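Side-chain contacts in Rubredoxin\:oxygen oxidoreductase (PDB 1E5D), which catalyses the four-electron reduction of dioxygen to two water molecules, using a diiron centre in a beta-lactamase-like fold and FMN in a flavodoxin-like one: residues 175-178 with 179-182; 270-273 with 274-278; 112-116 with 117-121. One frame throughout, in Å; residues are numbered along the deposited sequence.

Contact 1 of 3, residues 175-178 with 179-182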
loop_
_atom_site.group_PDB
_atom_site.type_symbol
_atom_site.label_atom_id
_atom_site.label_comp_id
_atom_site.label_asym_id
_atom_site.label_seq_id
_atom_site.Cartn_x
_atom_site.Cartn_y
_atom_site.Cartn_z
ATOM N N GLU A 175 -18.964 17.461 22.119
ATOM C CA GLU A 175 -18.268 17.599 23.391
ATOM C C GLU A 175 -16.850 18.116 23.144
ATOM O O GLU A 175 -16.115 17.499 22.370
ATOM C CB GLU A 175 -18.202 16.286 24.145
ATOM C CG GLU A 175 -19.462 15.524 24.462
ATOM C CD GLU A 175 -20.279 15.060 23.279
ATOM O OE1 GLU A 175 -19.963 14.043 22.637
ATOM O OE2 GLU A 175 -21.249 15.789 22.967
ATOM N N ARG A 176 -16.457 19.224 23.767
ATOM C CA ARG A 176 -15.132 19.777 23.510
ATOM C C ARG A 176 -14.175 19.566 24.681
ATOM O O ARG A 176 -13.011 19.979 24.628
ATOM C CB ARG A 176 -15.219 21.266 23.173
ATOM C CG ARG A 176 -16.389 21.719 22.337
ATOM C CD ARG A 176 -16.647 20.841 21.119
ATOM N NE ARG A 176 -15.390 20.528 20.442
ATOM C CZ ARG A 176 -14.807 21.403 19.630
ATOM N NH1 ARG A 176 -15.391 22.578 19.429
ATOM N NH2 ARG A 176 -13.665 21.092 19.035
ATOM N N PHE A 177 -14.632 18.919 25.752
ATOM C CA PHE A 177 -13.756 18.739 26.908
ATOM C C PHE A 177 -13.553 17.279 27.274
ATOM O O PHE A 177 -14.453 16.459 27.135
ATOM C CB PHE A 177 -14.321 19.525 28.097
ATOM C CG PHE A 177 -14.233 21.029 27.839
ATOM C CD1 PHE A 177 -13.026 21.697 27.940
ATOM C CD2 PHE A 177 -15.368 21.732 27.484
ATOM C CE1 PHE A 177 -12.972 23.053 27.692
ATOM C CE2 PHE A 177 -15.316 23.098 27.251
ATOM C CZ PHE A 177 -14.111 23.764 27.353
ATOM N N SER A 178 -12.344 16.979 27.739
ATOM C CA SER A 178 -11.949 15.603 28.018
ATOM C C SER A 178 -12.874 14.937 29.027
ATOM O O SER A 178 -13.100 13.727 28.978
ATOM C CB SER A 178 -10.499 15.563 28.511
ATOM O OG SER A 178 -10.331 16.363 29.666
ATOM N N ASP A 179 -13.422 15.714 29.961
ATOM C CA ASP A 179 -14.280 15.130 30.984
ATOM C C ASP A 179 -15.673 14.815 30.462
ATOM O O ASP A 179 -16.500 14.284 31.194
ATOM C CB ASP A 179 -14.423 16.083 32.176
ATOM C CG ASP A 179 -15.013 17.421 31.779
ATOM O OD1 ASP A 179 -16.256 17.571 31.769
ATOM O OD2 ASP A 179 -14.229 18.338 31.475
ATOM N N GLN A 180 -15.960 15.161 29.211
ATOM C CA GLN A 180 -17.300 14.922 28.687
ATOM C C GLN A 180 -17.334 13.688 27.797
ATOM O O GLN A 180 -18.396 13.341 27.284
ATOM C CB GLN A 180 -17.796 16.118 27.882
ATOM C CG GLN A 180 -17.745 17.442 28.617
ATOM C CD GLN A 180 -18.059 18.585 27.668
ATOM O OE1 GLN A 180 -17.360 18.781 26.672
ATOM N NE2 GLN A 180 -19.108 19.330 27.986
ATOM N N ILE A 181 -16.172 13.074 27.622
ATOM C CA ILE A 181 -16.100 11.849 26.834
ATOM C C ILE A 181 -15.486 10.739 27.689
ATOM O O ILE A 181 -14.618 10.984 28.520
ATOM C CB ILE A 181 -15.302 11.972 25.530
ATOM C CG1 ILE A 181 -13.791 11.776 25.673
ATOM C CG2 ILE A 181 -15.552 13.294 24.814
ATOM C CD1 ILE A 181 -13.173 11.297 24.376
ATOM N N PRO A 182 -15.968 9.534 27.436
ATOM C CA PRO A 182 -15.503 8.352 28.150
ATOM C C PRO A 182 -13.998 8.180 27.975
ATOM O O PRO A 182 -13.464 8.377 26.883
ATOM C CB PRO A 182 -16.232 7.205 27.451
ATOM C CG PRO A 182 -17.378 7.813 26.732
ATOM C CD PRO A 182 -16.987 9.227 26.419
#
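Gln-180 folds back on Phe-177 in a local 3-10 turn, within the loop that runs from strand 160-164 to helix 183-198 of the beta-lactamase-like part. The turn closes through Gln-180 N, which donates to Phe-177 O at 2.9 Å; a weak bond from Ile-181 N to Ser-178 O, 3.4 Å, follows it. The Gln-180 side chain then adds a second link. CG beside the backbone N (chi1 -54°) and an extended chain beyond it lay the side chain along Phe-177, where OE1 accepts from Phe-177 N at 2.9 Å. The bond is bent, 142° at the hydrogen, and its donor is tilted from the amide plane. OE1 also lies at the edge of the Phe-177 ring, near its plane, and 3.4 Å from Phe-177 CB. Glu-175 CB packs 3.8 Å from Gln-180 CB, and Glu-175 CG lies near Gln-180 O. Outside the turn, Arg-231 makes a salt bridge with Asp-179 OD2 and a cation-pi contact with Phe-177, and Ser-178 OG bonds to Gln-235 and to Arg-231 N. One residue, Gln-180, thus serves both backbone polar atoms of Phe-177, its own N-H the oxygen and its side-chain OE1 the N-H.

Contact 2 of 3, residues 270-273 with 274-278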
loop_
_atom_site.group_PDB
_atom_site.type_symbol
_atom_site.label_atom_id
_atom_site.label_comp_id
_atom_site.label_asym_id
_atom_site.label_seq_id
_atom_site.Cartn_x
_atom_site.Cartn_y
_atom_site.Cartn_z
ATOM N N ALA A 270 -0.952 -17.885 9.396
ATOM C CA ALA A 270 -1.295 -16.820 10.331
ATOM C C ALA A 270 -2.360 -17.262 11.324
ATOM O O ALA A 270 -2.258 -17.013 12.527
ATOM C CB ALA A 270 -1.778 -15.587 9.587
ATOM N N ARG A 271 -3.402 -17.926 10.822
ATOM C CA ARG A 271 -4.462 -18.367 11.735
ATOM C C ARG A 271 -3.900 -19.341 12.760
ATOM O O ARG A 271 -4.228 -19.308 13.944
ATOM C CB ARG A 271 -5.614 -19.008 10.966
ATOM C CG ARG A 271 -6.371 -18.036 10.066
ATOM C CD ARG A 271 -7.395 -18.796 9.231
ATOM N NE ARG A 271 -8.525 -19.207 10.062
ATOM C CZ ARG A 271 -9.346 -18.330 10.631
ATOM N NH1 ARG A 271 -9.168 -17.025 10.462
ATOM N NH2 ARG A 271 -10.350 -18.769 11.372
ATOM N N VAL A 272 -3.013 -20.232 12.310
ATOM C CA VAL A 272 -2.434 -21.167 13.267
ATOM C C VAL A 272 -1.630 -20.417 14.324
ATOM O O VAL A 272 -1.776 -20.672 15.518
ATOM C CB VAL A 272 -1.534 -22.214 12.593
ATOM C CG1 VAL A 272 -0.569 -22.795 13.616
ATOM C CG2 VAL A 272 -2.376 -23.307 11.950
ATOM N N LEU A 273 -0.789 -19.493 13.861
ATOM C CA LEU A 273 0.008 -18.681 14.772
ATOM C C LEU A 273 -0.896 -18.038 15.816
ATOM O O LEU A 273 -0.581 -18.073 17.004
ATOM C CB LEU A 273 0.801 -17.602 14.030
ATOM C CG LEU A 273 2.122 -18.060 13.407
ATOM C CD1 LEU A 273 2.774 -16.952 12.589
ATOM C CD2 LEU A 273 3.080 -18.551 14.487
ATOM N N ALA A 274 -2.009 -17.465 15.351
ATOM C CA ALA A 274 -2.847 -16.721 16.290
ATOM C C ALA A 274 -3.307 -17.616 17.437
ATOM O O ALA A 274 -3.348 -17.177 18.587
ATOM C CB ALA A 274 -4.025 -16.101 15.559
ATOM N N GLU A 275 -3.630 -18.860 17.103
ATOM C CA GLU A 275 -4.131 -19.828 18.066
ATOM C C GLU A 275 -3.061 -20.289 19.046
ATOM O O GLU A 275 -3.318 -20.375 20.249
ATOM C CB GLU A 275 -4.720 -21.049 17.352
ATOM C CG GLU A 275 -5.995 -21.575 17.993
ATOM C CD GLU A 275 -7.135 -20.579 18.046
ATOM O OE1 GLU A 275 -7.257 -19.719 17.148
ATOM O OE2 GLU A 275 -7.936 -20.650 19.006
ATOM N N SER A 276 -1.866 -20.580 18.541
ATOM C CA SER A 276 -0.780 -20.974 19.436
ATOM C C SER A 276 -0.474 -19.856 20.416
ATOM O O SER A 276 -0.262 -20.076 21.606
ATOM C CB SER A 276 0.476 -21.335 18.644
ATOM O OG SER A 276 0.122 -21.932 17.405
ATOM N N PHE A 277 -0.449 -18.617 19.912
ATOM C CA PHE A 277 -0.062 -17.534 20.817
ATOM C C PHE A 277 -1.088 -17.422 21.938
ATOM O O PHE A 277 -0.765 -17.194 23.105
ATOM C CB PHE A 277 0.088 -16.218 20.066
ATOM C CG PHE A 277 1.467 -16.010 19.461
ATOM C CD1 PHE A 277 2.585 -15.904 20.274
ATOM C CD2 PHE A 277 1.630 -15.920 18.087
ATOM C CE1 PHE A 277 3.843 -15.709 19.726
ATOM C CE2 PHE A 277 2.882 -15.728 17.536
ATOM C CZ PHE A 277 3.992 -15.623 18.356
ATOM N N ARG A 278 -2.351 -17.590 21.542
ATOM C CA ARG A 278 -3.404 -17.555 22.568
ATOM C C ARG A 278 -3.102 -18.641 23.602
ATOM O O ARG A 278 -3.114 -18.376 24.806
ATOM C CB ARG A 278 -4.774 -17.701 21.927
ATOM C CG ARG A 278 -5.944 -17.970 22.851
ATOM C CD ARG A 278 -7.112 -18.617 22.114
ATOM N NE ARG A 278 -6.721 -19.907 21.549
ATOM C CZ ARG A 278 -7.163 -21.104 21.904
ATOM N NH1 ARG A 278 -8.063 -21.245 22.869
ATOM N NH2 ARG A 278 -6.702 -22.189 21.286
#
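Phe-277 sits one helical turn beyond Leu-273, and the two side chains run alongside one another in the same direction on helix 265-279. Starting at the root of the phenylalanine, CB is 3.6 Å from Leu-273 O, the same carbonyl that accepts the backbone bond from Phe-277 N. CG comes next, still close to that oxygen. With CG anti to its own carbonyl carbon (chi1 -87°), the ring leans back toward the preceding turn, and CD2 comes 3.3 Å from Leu-273 O, which lies oblique to the ring. Further out the partner changes from backbone to side chain: CE2 meets Leu-273 CD2 at 4.2 Å, a loose apolar touch. The phenylalanine also packs on Val-255 and Val-284 of the sheet strands and on Ile-392 of helix 379-400, while Leu-273 packs on Ile-257, Phe-342 and Leu-385.

Ser-276 offers a polar counterpart one residue earlier. Its OG donates to Val-272 O at 3.0 Å from above the carbonyl plane, while Ser-276 N bonds to the same oxygen. Two firm bonds therefore grip Val-272 O, and the hydroxyl of this buried serine is paired within its own helix. Its torsion, chi1 -34°, swings OG back beside the backbone N and over the previous turn, where Val-272 CG1 lies 3.9 Å away.

On the exposed side, Glu-275 OE2 makes a salt bridge with Arg-278 NE at 2.9 Å. Ala-274, whose CB rests on the carbonyls of Ala-270 and Arg-271, packs on Ile-257, Val-284 and Leu-286. The arrangement is that of an amphipathic helix covering a parallel sheet in a beta-alpha-beta unit, here linking strands 254-259 and 283-288 of the flavodoxin-like fold, with helix 379-400 beside it.

Contact 3 of 3, residues 112-116 with 117-121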
loop_
_atom_site.group_PDB
_atom_site.type_symbol
_atom_site.label_atom_id
_atom_site.label_comp_id
_atom_site.label_asym_id
_atom_site.label_seq_id
_atom_site.Cartn_x
_atom_site.Cartn_y
_atom_site.Cartn_z
ATOM N N SER A 112 9.612 28.966 4.026
ATOM C CA SER A 112 9.570 27.958 2.964
ATOM C C SER A 112 8.160 27.454 2.683
ATOM O O SER A 112 7.911 26.780 1.688
ATOM C CB SER A 112 10.480 26.788 3.329
ATOM O OG SER A 112 10.123 26.264 4.597
ATOM N N HIS A 113 7.219 27.779 3.560
ATOM C CA HIS A 113 5.815 27.510 3.298
ATOM C C HIS A 113 5.146 28.733 2.665
ATOM O O HIS A 113 4.361 28.588 1.723
ATOM C CB HIS A 113 5.045 27.153 4.562
ATOM C CG HIS A 113 5.104 25.741 5.028
ATOM N ND1 HIS A 113 6.125 25.217 5.785
ATOM C CD2 HIS A 113 4.232 24.718 4.845
ATOM C CE1 HIS A 113 5.890 23.947 6.043
ATOM N NE2 HIS A 113 4.740 23.614 5.478
ATOM N N PHE A 114 5.418 29.937 3.183
ATOM C CA PHE A 114 4.590 31.065 2.743
ATOM C C PHE A 114 5.371 32.058 1.890
ATOM O O PHE A 114 4.733 32.810 1.151
ATOM C CB PHE A 114 3.954 31.801 3.927
ATOM C CG PHE A 114 2.894 30.956 4.626
ATOM C CD1 PHE A 114 1.670 30.723 4.024
ATOM C CD2 PHE A 114 3.131 30.401 5.872
ATOM C CE1 PHE A 114 0.700 29.962 4.652
ATOM C CE2 PHE A 114 2.171 29.646 6.512
ATOM C CZ PHE A 114 0.949 29.427 5.899
ATOM N N HIS A 115 6.691 32.016 2.015
ATOM C CA HIS A 115 7.536 32.885 1.201
ATOM C C HIS A 115 7.064 34.330 1.312
ATOM O O HIS A 115 6.935 35.038 0.317
ATOM C CB HIS A 115 7.513 32.393 -0.246
ATOM C CG HIS A 115 7.762 30.919 -0.378
ATOM N ND1 HIS A 115 8.959 30.319 -0.053
ATOM C CD2 HIS A 115 6.957 29.917 -0.801
ATOM C CE1 HIS A 115 8.888 29.019 -0.268
ATOM N NE2 HIS A 115 7.677 28.751 -0.725
ATOM N N TYR A 116 6.773 34.741 2.542
ATOM C CA TYR A 116 6.181 36.033 2.844
ATOM C C TYR A 116 7.164 37.183 2.683
ATOM O O TYR A 116 8.367 37.069 2.914
ATOM C CB TYR A 116 5.632 36.026 4.274
ATOM C CG TYR A 116 6.690 35.849 5.338
ATOM C CD1 TYR A 116 7.171 34.593 5.681
ATOM C CD2 TYR A 116 7.210 36.952 6.004
ATOM C CE1 TYR A 116 8.138 34.418 6.655
ATOM C CE2 TYR A 116 8.176 36.786 6.978
ATOM C CZ TYR A 116 8.636 35.531 7.301
ATOM O OH TYR A 116 9.599 35.384 8.270
ATOM N N LYS A 117 6.624 38.332 2.270
ATOM C CA LYS A 117 7.527 39.467 2.082
ATOM C C LYS A 117 7.510 40.372 3.296
ATOM O O LYS A 117 8.519 40.588 3.976
ATOM C CB LYS A 117 7.171 40.226 0.801
ATOM C CG LYS A 117 8.390 40.563 -0.045
ATOM C CD LYS A 117 8.611 39.565 -1.170
ATOM C CE LYS A 117 9.690 40.048 -2.132
ATOM N NZ LYS A 117 9.485 39.525 -3.514
ATOM N N ASP A 118 6.370 40.972 3.658
ATOM C CA ASP A 118 6.558 41.929 4.761
ATOM C C ASP A 118 5.659 41.624 5.943
ATOM O O ASP A 118 4.674 42.326 6.174
ATOM C CB ASP A 118 6.336 43.346 4.221
ATOM C CG ASP A 118 7.289 43.676 3.087
ATOM O OD1 ASP A 118 8.520 43.594 3.289
ATOM O OD2 ASP A 118 6.818 44.018 1.980
ATOM N N TRP A 119 5.998 40.577 6.688
ATOM C CA TRP A 119 5.215 40.153 7.841
ATOM C C TRP A 119 5.930 40.509 9.138
ATOM O O TRP A 119 7.142 40.295 9.232
ATOM C CB TRP A 119 4.959 38.645 7.812
ATOM C CG TRP A 119 3.962 38.169 6.810
ATOM C CD1 TRP A 119 3.311 38.893 5.859
ATOM C CD2 TRP A 119 3.494 36.821 6.664
ATOM N NE1 TRP A 119 2.468 38.089 5.130
ATOM C CE2 TRP A 119 2.564 36.812 5.605
ATOM C CE3 TRP A 119 3.776 35.624 7.330
ATOM C CZ2 TRP A 119 1.912 35.647 5.197
ATOM C CZ3 TRP A 119 3.127 34.477 6.918
ATOM C CH2 TRP A 119 2.205 34.486 5.863
ATOM N N PRO A 120 5.217 41.028 10.122
ATOM C CA PRO A 120 5.867 41.375 11.392
ATOM C C PRO A 120 6.169 40.125 12.208
ATOM O O PRO A 120 5.674 39.955 13.322
ATOM C CB PRO A 120 4.815 42.210 12.116
ATOM C CG PRO A 120 3.518 41.725 11.566
ATOM C CD PRO A 120 3.783 41.328 10.143
ATOM N N VAL A 121 6.993 39.247 11.643
ATOM C CA VAL A 121 7.397 38.042 12.351
ATOM C C VAL A 121 8.418 38.383 13.430
ATOM O O VAL A 121 9.357 39.143 13.213
ATOM C CB VAL A 121 7.983 36.999 11.384
ATOM C CG1 VAL A 121 8.464 35.767 12.129
ATOM C CG2 VAL A 121 6.944 36.629 10.334
#
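An aromatic cluster of Phe-114, Tyr-116 and Trp-119 packs the turn between helix 104-114 and strand 121-124, the outermost strand, within this chain, of a mixed sheet in the beta-lactamase-like fold. His-115 leaves the helix with positive phi, and the chain then doubles back so that Trp-119 comes to lie against Tyr-116. Tyr-116 CB sits over the face of the indole, a CH-pi contact 3.4 Å from the centroid of the Trp-119 six-membered ring. The two rings are near parallel, 16° apart, but displaced, with little face against face; the tyrosine ring runs past the root of the tryptophan, with Tyr-116 CD2 3.3 Å from Trp-119 CB. At the far end of the indole, Trp-119 CH2 meets Phe-114 CB at 3.7 Å, the ring planes oblique at 45°.

Around the cluster, Met-110 of the helix touches Tyr-116 and Trp-119, and Leu-88 and Ile-92 of helix 88-95 pack on the indole. His-115 turns to the second subunit, bonding through NE2 to Val-376 O there. Tyr-116 CG lies between its backbone N and carbonyl carbon (chi1 64°), which sends the ring toward the strand, where Val-121 CG2 lies 3.6 Å from Tyr-116 CE2.

How the contacts relate
From the N terminus, contact 3 comes first, turning the chain from helix 104-114 into strand 121-124. Contact 1 follows in the same beta-lactamase-like part, closing a short turn just before helix 183-198 and tying it to Ile-229, Arg-231 and Gln-235, where the chain enters helix 233-248; its nearest atoms are about 21 Å from those of contact 3. Contact 2 is last, closes no loop, and sets helix 265-279 of the flavodoxin-like part against strands 254-259 and 283-288 and helix 379-400. The three stand in series, neither nested nor crossed. Contacts 2 and 3 lie on opposite sides of the chain's centre, their own centres about 56 Å apart. Contact 3 alone reaches the second subunit.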